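Side-chain contact in putative glycoside hydrolase (Parabacteroides distasonis ATCC 8503, PDB 3GYC), which probably hydrolyses glycosidic bonds, as a putative glycoside hydrolase of the cellulase-like family with a TIM-barrel fold: residues K218-V223 against Y231-W236. Sequence-based numbering, arbitrary orientation. Where two conformers were deposited one is given.
Sequences KKYEEV and YEHHIW
In this TIM barrel of the cellulase-like family, the sixth strand of the parallel sheet, 231-232, is met on its outer side by the short helix 219-222 through Tyr220, whose ring lies on Tyr231 and whose hydroxyl reaches His233. The case illustrates how one aromatic residue can use both its face and its polar end: the face packs on the strand residue Tyr231, and the hydroxyl bonds His233 in the same segment, 231-236. The two tyrosine rings form a face-to-face stack, centroids 3.9 Å apart and planes 22° from parallel, and the side chains run in opposite directions. The overlap is offset: CD1 of Tyr220 sits over the centre of the Tyr231 ring, and CE1 of Tyr220 comes within 3.3 Å of CG of Tyr231. Met290 of helix 276-297 touches both tyrosines, while the Tyr231 hydroxyl is hydrogen-bonded to Asn297.

With CG of His233 turned away from the backbone N (chi1 -150°), the imidazole extends toward Tyr220, where its ND1 edge meets the hydroxyl. OH of Tyr220 and ND1 of His233 are hydrogen-bonded at 2.8 Å, near the planes of both rings, which are inclined at 65° to each other. The other ring nitrogen, NE2, bonds to the carbonyl oxygen of His214, so the imidazole is gripped at two points and its rotation is fixed.

Further along, NE2 of His234 donates to OE1 of Glu232 at 2.8 Å, on the syn side but well out of the carboxylate plane, and Thr304 holds the other carboxylate oxygen. Back at the buried phenol, a water at the ring edge lies 2.9 Å from OH of Tyr220 and accepts from the backbone N of Glu232.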
loop_
_atom_site.group_PDB
_atom_site.type_symbol
_atom_site.label_atom_id
_atom_site.label_comp_id
_atom_site.label_asym_id
_atom_site.label_seq_id
_atom_site.Cartn_x
_atom_site.Cartn_y
_atom_site.Cartn_z
ATOM N N LYS A 218 16.084 -9.116 4.528
ATOM C CA LYS A 218 17.215 -9.042 5.436
ATOM C C LYS A 218 17.960 -7.704 5.345
ATOM O O LYS A 218 18.725 -7.406 6.238
ATOM C CB LYS A 218 18.218 -10.180 5.192
ATOM C CG LYS A 218 17.644 -11.566 5.409
ATOM N N LYS A 219 17.746 -6.893 4.297
ATOM C CA LYS A 219 18.452 -5.589 4.212
ATOM C C LYS A 219 18.056 -4.674 5.348
ATOM O O LYS A 219 18.817 -3.789 5.731
ATOM C CB LYS A 219 18.146 -4.806 2.947
ATOM C CG LYS A 219 18.151 -5.553 1.692
ATOM C CD LYS A 219 19.314 -6.416 1.517
ATOM C CE LYS A 219 20.615 -5.663 1.435
ATOM N NZ LYS A 219 21.583 -6.574 0.795
ATOM N N TYR A 220 16.830 -4.823 5.832
ATOM C CA TYR A 220 16.424 -4.027 6.972
ATOM C C TYR A 220 17.454 -4.218 8.106
ATOM O O TYR A 220 17.745 -3.276 8.813
ATOM C CB TYR A 220 15.026 -4.386 7.450
ATOM C CG TYR A 220 13.858 -3.933 6.598
ATOM C CD1 TYR A 220 13.319 -2.650 6.740
ATOM C CD2 TYR A 220 13.201 -4.816 5.767
ATOM C CE1 TYR A 220 12.235 -2.251 6.026
ATOM C CE2 TYR A 220 12.090 -4.421 5.033
ATOM C CZ TYR A 220 11.605 -3.139 5.170
ATOM O OH TYR A 220 10.477 -2.722 4.473
ATOM N N GLU A 221 18.012 -5.418 8.243
ATOM C CA GLU A 221 19.025 -5.698 9.276
ATOM C C GLU A 221 20.445 -5.250 8.909
ATOM O O GLU A 221 21.252 -4.909 9.776
ATOM C CB GLU A 221 19.115 -7.202 9.541
ATOM C CG GLU A 221 17.918 -7.854 10.211
ATOM C CD GLU A 221 18.115 -9.379 10.360
ATOM O OE1 GLU A 221 18.970 -9.960 9.645
ATOM O OE2 GLU A 221 17.407 -10.005 11.189
ATOM N N GLU A 222 20.759 -5.265 7.627
ATOM C CA GLU A 222 22.114 -4.961 7.180
ATOM C C GLU A 222 22.448 -3.482 7.041
ATOM O O GLU A 222 23.608 -3.158 6.861
ATOM C CB GLU A 222 22.359 -5.661 5.844
ATOM C CG GLU A 222 22.178 -7.160 5.944
ATOM C CD GLU A 222 22.009 -7.838 4.608
ATOM O OE1 GLU A 222 22.618 -7.406 3.607
ATOM O OE2 GLU A 222 21.253 -8.826 4.566
ATOM N N VAL A 223 21.453 -2.601 7.103
ATOM C CA VAL A 223 21.656 -1.168 6.933
ATOM C C VAL A 223 20.943 -0.387 8.042
ATOM O O VAL A 223 19.962 -0.873 8.595
ATOM C CB VAL A 223 21.094 -0.750 5.557
ATOM C CG1 VAL A 223 20.866 0.750 5.477
ATOM C CG2 VAL A 223 21.996 -1.250 4.429
ATOM N N TYR A 231 7.496 -0.582 9.019
ATOM C CA TYR A 231 7.819 -1.047 7.700
ATOM C C TYR A 231 6.485 -1.418 7.037
ATOM O O TYR A 231 5.636 -2.096 7.656
ATOM C CB TYR A 231 8.763 -2.283 7.664
ATOM C CG TYR A 231 10.014 -2.249 8.496
ATOM C CD1 TYR A 231 10.669 -1.058 8.802
ATOM C CD2 TYR A 231 10.599 -3.446 8.933
ATOM C CE1 TYR A 231 11.826 -1.064 9.575
ATOM C CE2 TYR A 231 11.766 -3.455 9.671
ATOM C CZ TYR A 231 12.380 -2.269 9.971
ATOM O OH TYR A 231 13.509 -2.299 10.717
ATOM N N GLU A 232 6.287 -0.938 5.810
ATOM C CA GLU A 232 5.112 -1.287 5.009
ATOM C C GLU A 232 5.724 -2.086 3.868
ATOM O O GLU A 232 6.311 -1.504 2.988
ATOM C CB GLU A 232 4.342 -0.039 4.552
ATOM C CG GLU A 232 2.823 -0.283 4.259
ATOM C CD GLU A 232 2.466 -0.668 2.825
ATOM O OE1 GLU A 232 2.738 0.138 1.909
ATOM O OE2 GLU A 232 1.841 -1.732 2.602
ATOM N N HIS A 233 5.633 -3.419 3.913
ATOM C CA HIS A 233 6.315 -4.246 2.951
ATOM C C HIS A 233 5.319 -5.019 2.113
ATOM O O HIS A 233 4.373 -5.601 2.633
ATOM C CB HIS A 233 7.319 -5.183 3.616
ATOM C CG HIS A 233 8.470 -5.498 2.716
ATOM N ND1 HIS A 233 9.603 -4.716 2.679
ATOM C CD2 HIS A 233 8.605 -6.415 1.731
ATOM C CE1 HIS A 233 10.414 -5.177 1.743
ATOM N NE2 HIS A 233 9.828 -6.202 1.147
ATOM N N HIS A 234 5.520 -4.988 0.799
ATOM C CA HIS A 234 4.602 -5.637 -0.125
ATOM C C HIS A 234 5.118 -7.040 -0.421
ATOM O O HIS A 234 6.283 -7.205 -0.747
ATOM C CB HIS A 234 4.438 -4.796 -1.394
ATOM C CG HIS A 234 3.986 -3.387 -1.123
ATOM N ND1 HIS A 234 3.985 -2.405 -2.094
ATOM C CD2 HIS A 234 3.545 -2.792 0.018
ATOM C CE1 HIS A 234 3.498 -1.284 -1.579
ATOM N NE2 HIS A 234 3.259 -1.479 -0.291
ATOM N N ILE A 235 4.245 -8.039 -0.261
ATOM C CA ILE A 235 4.639 -9.453 -0.350
ATOM C C ILE A 235 3.646 -10.251 -1.154
ATOM O O ILE A 235 2.495 -10.395 -0.757
ATOM C CB ILE A 235 4.713 -10.114 1.050
ATOM C CG1 ILE A 235 5.797 -9.476 1.893
ATOM C CG2 ILE A 235 5.039 -11.630 0.971
ATOM C CD1 ILE A 235 5.815 -9.961 3.359
ATOM N N TRP A 236 4.113 -10.804 -2.265
ATOM C CA TRP A 236 3.294 -11.679 -3.101
ATOM C C TRP A 236 4.009 -12.984 -3.432
ATOM O O TRP A 236 5.183 -12.966 -3.768
ATOM C CB TRP A 236 3.002 -11.034 -4.418
ATOM C CG TRP A 236 2.157 -9.784 -4.380
ATOM C CD1 TRP A 236 0.789 -9.707 -4.324
ATOM C CD2 TRP A 236 2.638 -8.477 -4.506
ATOM N NE1 TRP A 236 0.396 -8.400 -4.398
ATOM C CE2 TRP A 236 1.519 -7.614 -4.481
ATOM C CE3 TRP A 236 3.921 -7.929 -4.618
ATOM C CZ2 TRP A 236 1.645 -6.221 -4.592
ATOM C CZ3 TRP A 236 4.048 -6.526 -4.715
ATOM C CH2 TRP A 236 2.923 -5.703 -4.702
HETATM O O HOH W 1 8.927 -0.239 4.788
#